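Local coordinates for 14-3-3 protein (Cryptosporidium parvum, PDB 3EFZ), which belongs to the 14-3-3 family and probably works as a dimeric adaptor that binds phosphoserine-containing partner proteins in cell regulation, at residues T198-T203 / E242-I247; Q170-Y175 / T203-D208; K50-S55 / L66-L71; V42-D47 / S70-V75. One frame throughout, in Å; residues are numbered along the deposited sequence.

Overall arrangement
All four contacts join antiparallel or neighbouring helices of the all-helical 14-3-3 fold, in two separate regions. Contacts 1 and 2 share helix 193-207, which meets helix 239-256 in contact 1 and helix 161-185 in contact 2; both are apolar, the first at the surface, the second buried. Contacts 3 and 4 are two levels of one pair, helices 32-54 and 63-81, with centres 9 Å apart; both are buried and both touch the second subunit. Their chemistry differs: contact 3 is close leucine-to-glycine packing, whereas contact 4 adds an arginine-asparagine network and a stacked tyrosine. The centres of contacts 2 and 3 lie about 23 Å apart.

Contact 1 of 4, residues T198-T203 / E242-I247; sequences TILNYT and EKLLKI
Leu-200 meets Leu-244 and Ile-247 with its two methyl branches, and this apolar trio makes up the whole contact. Leu-200 CD2 lies 3.8 Å from Leu-244 CD2, while Leu-200 CD1 is 3.9 Å from Ile-247 CG2. The same CG2 methyl also stands 4.1 Å from Leu-200 CD2, which places it across the fork of the leucine. Leu-200 and Leu-244 approach at a slant, whereas Ile-247 comes in at about a right angle to Leu-200. With CG of Leu-200 swung opposite its own backbone N (chi1 176°), the fork is carried out toward helix 239-256; Leu-244 and Ile-247, one helical turn apart, receive it from their side. The nearest CA atoms, those of Leu-200 and Leu-244, are 7.7 Å apart.

Behind this shell, Thr-203 turns its hydroxyl back on its own helix, where OG1 donates to Ile-199 O at 2.8 Å. That carbonyl also accepts from Thr-203 N at 2.8 Å, and the hydroxyl sits above the carbonyl plane. Leu-244 continues the apolar seam along helix 193-207 by touching Leu-196 and Ala-197. On another side of that helix, Asn-201 ND2 bonds to Asp-150 and Tyr-202 OH to Glu-176, tying it to helices 138-158 and 161-185.

Helices 193-207 and 239-256 correspond to walls of the ligand groove in 14-3-3 proteins, and Leu-200 lies about 8 Å, side chain to side chain, from Arg-153, a predicted phosphoserine-contacting residue. With no hydrogen bond or charge pair between the two segments, their direct cohesion is dispersive and hydrophobic.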
# COMPACT_ATOMS: atom_id res chain seq x y z
N THR B 198 -1.89 17.55 -12.67
CA THR B 198 -3.28 17.48 -13.09
C THR B 198 -3.40 17.31 -14.60
O THR B 198 -4.19 16.48 -15.06
CB THR B 198 -4.09 18.69 -12.57
OG1 THR B 198 -3.78 18.91 -11.18
CG2 THR B 198 -5.59 18.43 -12.71
N ILE B 199 -2.63 18.09 -15.34
CA ILE B 199 -2.48 17.95 -16.79
C ILE B 199 -2.12 16.51 -17.17
O ILE B 199 -2.71 15.94 -18.10
CB ILE B 199 -1.40 18.94 -17.35
CG1 ILE B 199 -1.82 20.41 -17.12
CG2 ILE B 199 -1.06 18.65 -18.85
CD1 ILE B 199 -2.89 20.96 -18.09
N LEU B 200 -1.15 15.93 -16.46
CA LEU B 200 -0.63 14.60 -16.75
C LEU B 200 -1.67 13.50 -16.57
O LEU B 200 -1.79 12.63 -17.43
CB LEU B 200 0.62 14.27 -15.90
CG LEU B 200 1.20 12.84 -16.05
CD1 LEU B 200 1.80 12.59 -17.44
CD2 LEU B 200 2.23 12.51 -14.96
N ASN B 201 -2.41 13.54 -15.46
CA ASN B 201 -3.46 12.56 -15.22
C ASN B 201 -4.64 12.68 -16.20
O ASN B 201 -5.19 11.66 -16.64
CB ASN B 201 -3.89 12.60 -13.76
CG ASN B 201 -2.84 11.97 -12.83
OD1 ASN B 201 -1.68 11.80 -13.21
ND2 ASN B 201 -3.24 11.65 -11.62
N TYR B 202 -4.98 13.91 -16.56
CA TYR B 202 -6.00 14.18 -17.58
C TYR B 202 -5.52 13.69 -18.93
O TYR B 202 -6.30 13.10 -19.67
CB TYR B 202 -6.35 15.68 -17.63
CG TYR B 202 -7.62 16.07 -18.40
CD1 TYR B 202 -8.56 15.11 -18.80
CD2 TYR B 202 -7.88 17.40 -18.67
CE1 TYR B 202 -9.71 15.48 -19.48
CE2 TYR B 202 -9.04 17.78 -19.36
CZ TYR B 202 -9.95 16.81 -19.76
OH TYR B 202 -11.09 17.19 -20.43
N THR B 203 -4.25 13.95 -19.25
CA THR B 203 -3.61 13.41 -20.45
C THR B 203 -3.69 11.88 -20.49
O THR B 203 -3.99 11.32 -21.54
CB THR B 203 -2.13 13.87 -20.58
OG1 THR B 203 -2.09 15.29 -20.73
CG2 THR B 203 -1.46 13.22 -21.77
N GLU B 242 10.07 20.09 -13.17
CA GLU B 242 11.00 19.53 -14.14
C GLU B 242 10.82 18.02 -14.32
O GLU B 242 10.91 17.51 -15.44
CB GLU B 242 12.45 19.91 -13.81
CG GLU B 242 12.76 21.42 -13.94
CD GLU B 242 12.68 21.99 -15.38
OE1 GLU B 242 12.79 23.24 -15.53
OE2 GLU B 242 12.53 21.22 -16.37
N LYS B 243 10.52 17.30 -13.24
CA LYS B 243 10.16 15.87 -13.34
C LYS B 243 8.89 15.63 -14.18
O LYS B 243 8.85 14.70 -14.99
CB LYS B 243 9.98 15.26 -11.95
CG LYS B 243 11.26 14.87 -11.24
CD LYS B 243 10.92 14.36 -9.86
CE LYS B 243 11.91 13.32 -9.38
NZ LYS B 243 12.94 13.87 -8.46
N LEU B 244 7.87 16.46 -13.98
CA LEU B 244 6.60 16.29 -14.68
C LEU B 244 6.68 16.72 -16.13
O LEU B 244 6.06 16.11 -17.00
CB LEU B 244 5.46 17.03 -13.98
CG LEU B 244 4.93 16.43 -12.67
CD1 LEU B 244 4.26 17.51 -11.84
CD2 LEU B 244 4.00 15.23 -12.90
N LEU B 245 7.45 17.78 -16.40
CA LEU B 245 7.68 18.22 -17.77
C LEU B 245 8.46 17.17 -18.55
O LEU B 245 8.20 16.97 -19.74
CB LEU B 245 8.41 19.56 -17.82
CG LEU B 245 7.57 20.81 -17.47
CD1 LEU B 245 8.45 22.07 -17.48
CD2 LEU B 245 6.37 20.95 -18.42
N LYS B 246 9.40 16.51 -17.88
CA LYS B 246 10.15 15.43 -18.50
C LYS B 246 9.22 14.28 -18.90
O LYS B 246 9.28 13.81 -20.04
CB LYS B 246 11.27 14.92 -17.58
CG LYS B 246 12.21 13.92 -18.26
CD LYS B 246 13.21 13.32 -17.28
CE LYS B 246 14.30 12.55 -18.03
NZ LYS B 246 13.78 11.41 -18.84
N ILE B 247 8.38 13.84 -17.96
CA ILE B 247 7.42 12.77 -18.21
C ILE B 247 6.48 13.10 -19.37
O ILE B 247 6.21 12.25 -20.22
CB ILE B 247 6.59 12.41 -16.93
CG1 ILE B 247 7.51 11.87 -15.83
CG2 ILE B 247 5.49 11.39 -17.27
CD1 ILE B 247 6.90 11.90 -14.44

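Contact 2 of 4, residues Q170-Y175 / T203-D208; sequences QAVEFY and TILKYD
The ring of Tyr-175 receives Leu-205 at its edge: methyl CD2 lies in the ring plane, 3.7 Å from ring atom CD2 and 3.8 Å from CE2 of the tyrosine. Leu-205 CB follows at 4.1 Å from Tyr-175 CE2, and the two side chains are inclined to each other. The hydroxyl at the far end of the ring bonds to Asp-150 and to Arg-153 NE, so the same tyrosine packs against helix 193-207 along its rim and joins a polar cluster at its tip.

Leu-205 is the one residue of 203-208 that touches 170-175, and its CD2 methyl serves three neighbours. Ala-171 CB stands 3.8 Å from Leu-205 CD2, and Val-172 CG2 lies 3.7 Å from the same methyl, the valine crossing the leucine at about a right angle. The other branch, Leu-205 CD1, is 4.1 Å from Ala-171 CB. A trans first torsion (chi1 -176°) extends Leu-205 away from its own helix toward 170-175. The small alanine lets the methyl settle close to helix 161-185, with valine and tyrosine flanking it.

The helix segments 170-175 and 203-207 run antiparallel, 152° apart, with axes 10.9 Å from each other at closest approach. Met-152 of helix 138-158 also touches Ala-171, and Tyr-202 packs on Val-172. Such packing, one buried leucine set against three residues of the facing helix, between consecutive antiparallel helices, is in keeping with the 14-3-3 helical bundle, and Tyr-175 links it directly to Arg-153, a predicted phosphoserine-contacting residue of the ligand groove.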
# COMPACT_ATOMS: atom_id res chain seq x y z
N GLN B 170 -17.39 11.66 -15.27
CA GLN B 170 -17.13 12.25 -13.95
C GLN B 170 -15.67 12.61 -13.74
O GLN B 170 -15.38 13.58 -13.06
CB GLN B 170 -17.57 11.35 -12.78
CG GLN B 170 -19.08 11.13 -12.59
CD GLN B 170 -19.39 10.18 -11.42
OE1 GLN B 170 -19.19 10.53 -10.25
NE2 GLN B 170 -19.90 8.99 -11.73
N ALA B 171 -14.75 11.80 -14.29
CA ALA B 171 -13.30 12.09 -14.23
C ALA B 171 -12.92 13.34 -15.03
O ALA B 171 -12.11 14.15 -14.57
CB ALA B 171 -12.47 10.88 -14.72
N VAL B 172 -13.47 13.45 -16.24
CA VAL B 172 -13.35 14.67 -17.05
C VAL B 172 -13.76 15.93 -16.24
O VAL B 172 -12.97 16.86 -16.09
CB VAL B 172 -14.16 14.54 -18.36
CG1 VAL B 172 -14.29 15.89 -19.09
CG2 VAL B 172 -13.49 13.52 -19.26
N GLU B 173 -14.99 15.94 -15.73
CA GLU B 173 -15.49 17.01 -14.86
C GLU B 173 -14.47 17.42 -13.78
O GLU B 173 -14.17 18.61 -13.64
CB GLU B 173 -16.74 16.55 -14.11
CG GLU B 173 -17.92 16.07 -14.92
CD GLU B 173 -19.07 15.63 -13.99
OE1 GLU B 173 -19.70 14.56 -14.25
OE2 GLU B 173 -19.34 16.37 -12.99
N PHE B 174 -13.99 16.44 -13.00
CA PHE B 174 -13.09 16.68 -11.86
C PHE B 174 -11.76 17.27 -12.27
O PHE B 174 -11.28 18.19 -11.62
CB PHE B 174 -12.87 15.40 -11.01
CG PHE B 174 -14.08 14.98 -10.18
CD1 PHE B 174 -14.36 13.63 -9.95
CD2 PHE B 174 -14.95 15.94 -9.65
CE1 PHE B 174 -15.47 13.23 -9.18
CE2 PHE B 174 -16.07 15.57 -8.88
CZ PHE B 174 -16.33 14.21 -8.65
N TYR B 175 -11.17 16.73 -13.34
CA TYR B 175 -9.93 17.25 -13.90
C TYR B 175 -10.08 18.67 -14.40
O TYR B 175 -9.24 19.50 -14.13
CB TYR B 175 -9.42 16.36 -15.05
CG TYR B 175 -8.84 15.05 -14.59
CD1 TYR B 175 -8.03 15.00 -13.46
CD2 TYR B 175 -9.09 13.85 -15.28
CE1 TYR B 175 -7.48 13.79 -13.01
CE2 TYR B 175 -8.54 12.63 -14.84
CZ TYR B 175 -7.74 12.62 -13.70
OH TYR B 175 -7.18 11.45 -13.23
N THR B 203 -4.25 13.95 -19.25
CA THR B 203 -3.61 13.41 -20.45
C THR B 203 -3.69 11.88 -20.49
O THR B 203 -3.99 11.32 -21.54
CB THR B 203 -2.13 13.87 -20.58
OG1 THR B 203 -2.09 15.29 -20.73
CG2 THR B 203 -1.46 13.22 -21.77
N ILE B 204 -3.46 11.23 -19.35
CA ILE B 204 -3.58 9.77 -19.23
C ILE B 204 -5.02 9.28 -19.52
O ILE B 204 -5.22 8.28 -20.26
CB ILE B 204 -3.08 9.25 -17.86
CG1 ILE B 204 -1.57 9.50 -17.71
CG2 ILE B 204 -3.39 7.76 -17.69
CD1 ILE B 204 -1.06 9.32 -16.28
N LEU B 205 -6.01 10.00 -18.98
CA LEU B 205 -7.42 9.71 -19.23
C LEU B 205 -7.75 9.80 -20.71
O LEU B 205 -8.44 8.92 -21.24
CB LEU B 205 -8.33 10.66 -18.44
CG LEU B 205 -9.85 10.46 -18.49
CD1 LEU B 205 -10.29 9.21 -17.70
CD2 LEU B 205 -10.55 11.71 -17.94
N LYS B 206 -7.26 10.86 -21.36
CA LYS B 206 -7.47 11.09 -22.79
C LYS B 206 -6.82 10.01 -23.64
O LYS B 206 -7.43 9.50 -24.59
CB LYS B 206 -6.91 12.46 -23.22
CG LYS B 206 -7.66 13.67 -22.69
CD LYS B 206 -6.86 14.93 -23.00
CE LYS B 206 -7.49 16.16 -22.35
NZ LYS B 206 -8.62 16.73 -23.11
N TYR B 207 -5.57 9.69 -23.32
CA TYR B 207 -4.81 8.70 -24.06
C TYR B 207 -5.46 7.33 -23.94
O TYR B 207 -5.83 6.74 -24.95
CB TYR B 207 -3.34 8.67 -23.58
CG TYR B 207 -2.43 7.75 -24.38
CD1 TYR B 207 -1.53 8.27 -25.32
CD2 TYR B 207 -2.45 6.36 -24.19
CE1 TYR B 207 -0.68 7.43 -26.05
CE2 TYR B 207 -1.62 5.52 -24.92
CZ TYR B 207 -0.74 6.05 -25.84
OH TYR B 207 0.08 5.21 -26.55
N ASP B 208 -5.62 6.83 -22.72
CA ASP B 208 -6.09 5.47 -22.52
C ASP B 208 -7.62 5.38 -22.63
O ASP B 208 -8.15 5.06 -23.71
CB ASP B 208 -5.54 4.89 -21.21
CG ASP B 208 -5.71 3.38 -21.12
OD1 ASP B 208 -6.33 2.79 -22.03
OD2 ASP B 208 -5.23 2.79 -20.12

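Contact 3 of 4, residues K50-S55 / L66-L71; sequences KVLTES and LLAGSL
Leu-52 drives the apolar part of this contact by pressing its CD1 methyl against the backbone of Gly-69, which the missing side chain lets it reach. The methyl is 3.3 Å from Gly-69 CA, tighter than ordinary van der Waals packing, though coordinate error may account for part of this, and 3.4 Å from Gly-69 N. Ala-68 borders the same spot, its CB 4.4 Å from Leu-52 CD1. The closest CA atoms, those of Thr-53 and Leu-66, are 5.8 Å apart, and the antiparallel segment axes, at 169°, approach to 8.6 Å.

The second touch is a polar atom in van der Waals packing. Thr-53 OG1 lies 3.8 Å from Leu-66 N and 3.9 Å from Leu-66 CB, without a hydrogen bond across.

Charge is confined to one helix, where Lys-50 NZ forms a salt bridge with Glu-54 OE1, one turn further on, at 3.1 Å, approaching that oxygen from its syn side.

Asn-131 of the second subunit packs on Thr-53 and its Ile-127 on Leu-66, so the helix pair lies at the dimer interface. The contact itself joins helices 32-54 and 63-81 through shape rather than polar bonds: a methyl set against a glycine backbone, with the salt bridge apart from the seam.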
# COMPACT_ATOMS: atom_id res chain seq x y z
N LYS B 50 0.48 14.08 3.52
CA LYS B 50 0.86 15.41 4.00
C LYS B 50 -0.21 16.45 3.66
O LYS B 50 -0.70 17.14 4.55
CB LYS B 50 2.20 15.85 3.39
CG LYS B 50 3.40 15.40 4.17
CD LYS B 50 4.70 15.96 3.59
CE LYS B 50 5.14 17.25 4.30
NZ LYS B 50 5.32 17.07 5.78
N VAL B 51 -0.57 16.54 2.38
CA VAL B 51 -1.58 17.49 1.92
C VAL B 51 -2.93 17.28 2.62
O VAL B 51 -3.49 18.22 3.18
CB VAL B 51 -1.74 17.49 0.35
CG1 VAL B 51 -2.84 18.45 -0.09
CG2 VAL B 51 -0.44 17.89 -0.32
N LEU B 52 -3.46 16.06 2.59
CA LEU B 52 -4.79 15.80 3.17
C LEU B 52 -4.88 16.12 4.67
O LEU B 52 -5.96 16.42 5.20
CB LEU B 52 -5.21 14.34 2.93
CG LEU B 52 -5.61 14.00 1.49
CD1 LEU B 52 -6.07 12.56 1.39
CD2 LEU B 52 -6.71 14.93 0.97
N THR B 53 -3.73 16.12 5.31
CA THR B 53 -3.61 16.00 6.74
C THR B 53 -3.04 17.32 7.33
O THR B 53 -3.36 17.70 8.47
CB THR B 53 -2.74 14.75 7.02
OG1 THR B 53 -3.50 13.74 7.72
CG2 THR B 53 -1.46 15.06 7.69
N GLU B 54 -2.23 18.03 6.55
CA GLU B 54 -1.61 19.28 7.00
C GLU B 54 -2.17 20.52 6.31
O GLU B 54 -1.89 21.63 6.73
CB GLU B 54 -0.08 19.22 6.84
CG GLU B 54 0.54 18.08 7.64
CD GLU B 54 2.01 17.85 7.38
OE1 GLU B 54 2.57 18.43 6.44
OE2 GLU B 54 2.61 17.06 8.15
N SER B 55 -2.98 20.33 5.26
CA SER B 55 -3.57 21.48 4.56
C SER B 55 -4.92 21.92 5.15
O SER B 55 -5.39 23.01 4.87
CB SER B 55 -3.69 21.23 3.05
OG SER B 55 -2.41 21.16 2.46
N LEU B 66 -6.50 11.45 7.44
CA LEU B 66 -5.40 10.48 7.40
C LEU B 66 -5.88 9.16 6.79
O LEU B 66 -5.18 8.57 5.97
CB LEU B 66 -4.83 10.21 8.81
CG LEU B 66 -3.72 9.16 8.98
CD1 LEU B 66 -2.50 9.45 8.11
CD2 LEU B 66 -3.30 9.06 10.43
N LEU B 67 -7.04 8.69 7.22
CA LEU B 67 -7.64 7.48 6.67
C LEU B 67 -7.94 7.65 5.17
O LEU B 67 -7.67 6.75 4.39
CB LEU B 67 -8.90 7.12 7.43
CG LEU B 67 -9.60 5.79 7.06
CD1 LEU B 67 -8.78 4.62 7.50
CD2 LEU B 67 -10.96 5.74 7.69
N ALA B 68 -8.51 8.79 4.79
CA ALA B 68 -8.80 9.07 3.38
C ALA B 68 -7.53 8.95 2.52
O ALA B 68 -7.54 8.32 1.47
CB ALA B 68 -9.45 10.44 3.23
N GLY B 69 -6.45 9.58 2.98
CA GLY B 69 -5.14 9.49 2.34
C GLY B 69 -4.60 8.08 2.33
O GLY B 69 -4.18 7.58 1.30
N SER B 70 -4.62 7.43 3.50
CA SER B 70 -4.20 6.05 3.62
C SER B 70 -4.96 5.14 2.64
O SER B 70 -4.39 4.23 2.05
CB SER B 70 -4.36 5.57 5.06
OG SER B 70 -4.33 4.17 5.11
N LEU B 71 -6.25 5.40 2.45
CA LEU B 71 -7.07 4.58 1.55
C LEU B 71 -6.81 4.87 0.07
O LEU B 71 -6.93 3.97 -0.77
CB LEU B 71 -8.54 4.79 1.85
CG LEU B 71 -9.23 3.87 2.87
CD1 LEU B 71 -10.72 4.11 2.79
CD2 LEU B 71 -8.87 2.38 2.65

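Contact 4 of 4, residues V42-D47 / S70-V75; sequences VGNYKD and SLRNRV
Arg-72, which reaches Asn-44 and Tyr-45 across the contact, is held by Asn-73 beside it: NH2 of Arg-72 donates to Asn-73 OD1 at 2.7 Å, and a weak bond from Arg-72 NE ends on the same oxygen. The arginine chain bends at chi2 and chi3, which brings its guanidinium back alongside its neighbour. From there Arg-72 NH2 also makes a weak bond to Asn-44 OD1 at 3.4 Å. Asn-73 ND2 in turn gives a weak bond to Tyr-45 O at 3.4 Å, and has a further partner in Asp-123 of the second subunit.

Packing rests on the Tyr-45 ring. The Asn-73 amide stacks on one face, its plane only 9° from that of the ring. Asn-73 CB adds a CH-pi contact over the same face, 3.9 Å from the ring centroid. The guanidinium of Arg-72 stands almost upright to the ring, at 85°, and turns its edge to Tyr-45 CD1, 3.4 Å from NH2. Ser-77 hydrogen-bonds the tyrosine hydroxyl.

The antiparallel segments, 153° apart, belong to helices 32-54 and 63-81. The latter carries Arg-79, predicted to contact phosphoserine, as is Arg-153, about 7 Å from Arg-72 between side chains; the pair thus stands between the probable ligand groove and the dimer interface. Leu-147 of helix 138-158 packs on Arg-72, Ile-117 of helix 100-131 on Val-75, and Arg-126 of the second subunit on Lys-46.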
# COMPACT_ATOMS: atom_id res chain seq x y z
N VAL B 42 6.83 6.30 -3.71
CA VAL B 42 6.93 6.51 -2.26
C VAL B 42 6.77 8.00 -1.86
O VAL B 42 6.00 8.31 -0.96
CB VAL B 42 8.22 5.85 -1.68
CG1 VAL B 42 8.62 6.41 -0.33
CG2 VAL B 42 8.03 4.33 -1.59
N GLY B 43 7.48 8.89 -2.54
CA GLY B 43 7.30 10.33 -2.36
C GLY B 43 5.88 10.79 -2.65
O GLY B 43 5.34 11.65 -1.95
N ASN B 44 5.26 10.23 -3.69
CA ASN B 44 3.87 10.52 -3.99
C ASN B 44 2.87 10.19 -2.86
O ASN B 44 2.01 11.01 -2.56
CB ASN B 44 3.44 9.88 -5.31
CG ASN B 44 1.99 10.17 -5.65
OD1 ASN B 44 1.17 9.26 -5.74
ND2 ASN B 44 1.65 11.46 -5.83
N TYR B 45 2.98 8.99 -2.26
CA TYR B 45 2.15 8.57 -1.14
C TYR B 45 2.34 9.55 -0.00
O TYR B 45 1.38 10.10 0.51
CB TYR B 45 2.49 7.14 -0.68
CG TYR B 45 1.97 6.03 -1.58
CD1 TYR B 45 1.69 6.26 -2.94
CD2 TYR B 45 1.79 4.74 -1.09
CE1 TYR B 45 1.26 5.24 -3.77
CE2 TYR B 45 1.33 3.70 -1.90
CZ TYR B 45 1.07 3.97 -3.23
OH TYR B 45 0.65 2.96 -4.04
N LYS B 46 3.59 9.80 0.37
CA LYS B 46 3.88 10.78 1.39
C LYS B 46 3.14 12.09 1.12
O LYS B 46 2.44 12.58 2.00
CB LYS B 46 5.37 11.05 1.53
CG LYS B 46 5.67 12.01 2.69
CD LYS B 46 7.15 12.35 2.76
CE LYS B 46 7.43 13.26 3.93
NZ LYS B 46 8.89 13.40 4.11
N ASP B 47 3.26 12.61 -0.09
CA ASP B 47 2.65 13.88 -0.42
C ASP B 47 1.12 13.91 -0.32
O ASP B 47 0.55 14.92 0.09
CB ASP B 47 3.10 14.38 -1.80
CG ASP B 47 2.86 15.88 -1.97
OD1 ASP B 47 3.42 16.68 -1.17
OD2 ASP B 47 2.08 16.27 -2.87
N SER B 70 -4.62 7.43 3.50
CA SER B 70 -4.20 6.05 3.62
C SER B 70 -4.96 5.14 2.64
O SER B 70 -4.39 4.23 2.05
CB SER B 70 -4.36 5.57 5.06
OG SER B 70 -4.33 4.17 5.11
N LEU B 71 -6.25 5.40 2.45
CA LEU B 71 -7.07 4.58 1.55
C LEU B 71 -6.81 4.87 0.07
O LEU B 71 -6.93 3.97 -0.77
CB LEU B 71 -8.54 4.79 1.85
CG LEU B 71 -9.23 3.87 2.87
CD1 LEU B 71 -10.72 4.11 2.79
CD2 LEU B 71 -8.87 2.38 2.65
N ARG B 72 -6.48 6.12 -0.25
CA ARG B 72 -6.12 6.53 -1.61
C ARG B 72 -4.86 5.74 -2.00
O ARG B 72 -4.74 5.25 -3.12
CB ARG B 72 -5.76 8.02 -1.60
CG ARG B 72 -5.86 8.78 -2.91
CD ARG B 72 -4.86 8.50 -4.03
NE ARG B 72 -3.53 8.09 -3.61
CZ ARG B 72 -2.45 8.09 -4.40
NH1 ARG B 72 -2.53 8.53 -5.65
NH2 ARG B 72 -1.27 7.67 -3.92
N ASN B 73 -3.94 5.65 -1.05
CA ASN B 73 -2.63 5.04 -1.27
C ASN B 73 -2.80 3.54 -1.39
O ASN B 73 -2.28 2.92 -2.32
CB ASN B 73 -1.65 5.42 -0.17
CG ASN B 73 -1.20 6.88 -0.22
OD1 ASN B 73 -1.36 7.59 -1.22
ND2 ASN B 73 -0.59 7.34 0.87
N ARG B 74 -3.56 2.95 -0.47
CA ARG B 74 -3.95 1.55 -0.60
C ARG B 74 -4.52 1.18 -1.98
O ARG B 74 -4.14 0.17 -2.56
CB ARG B 74 -4.95 1.18 0.49
CG ARG B 74 -5.86 -0.02 0.18
CD ARG B 74 -6.36 -0.68 1.47
NE ARG B 74 -7.47 -1.61 1.24
CZ ARG B 74 -7.36 -2.93 1.11
NH1 ARG B 74 -8.47 -3.65 0.91
NH2 ARG B 74 -6.17 -3.54 1.19
N VAL B 75 -5.48 1.98 -2.44
CA VAL B 75 -6.19 1.74 -3.71
C VAL B 75 -5.24 1.83 -4.93
O VAL B 75 -5.37 1.08 -5.89
CB VAL B 75 -7.39 2.75 -3.87
CG1 VAL B 75 -7.76 2.94 -5.31
CG2 VAL B 75 -8.59 2.27 -3.11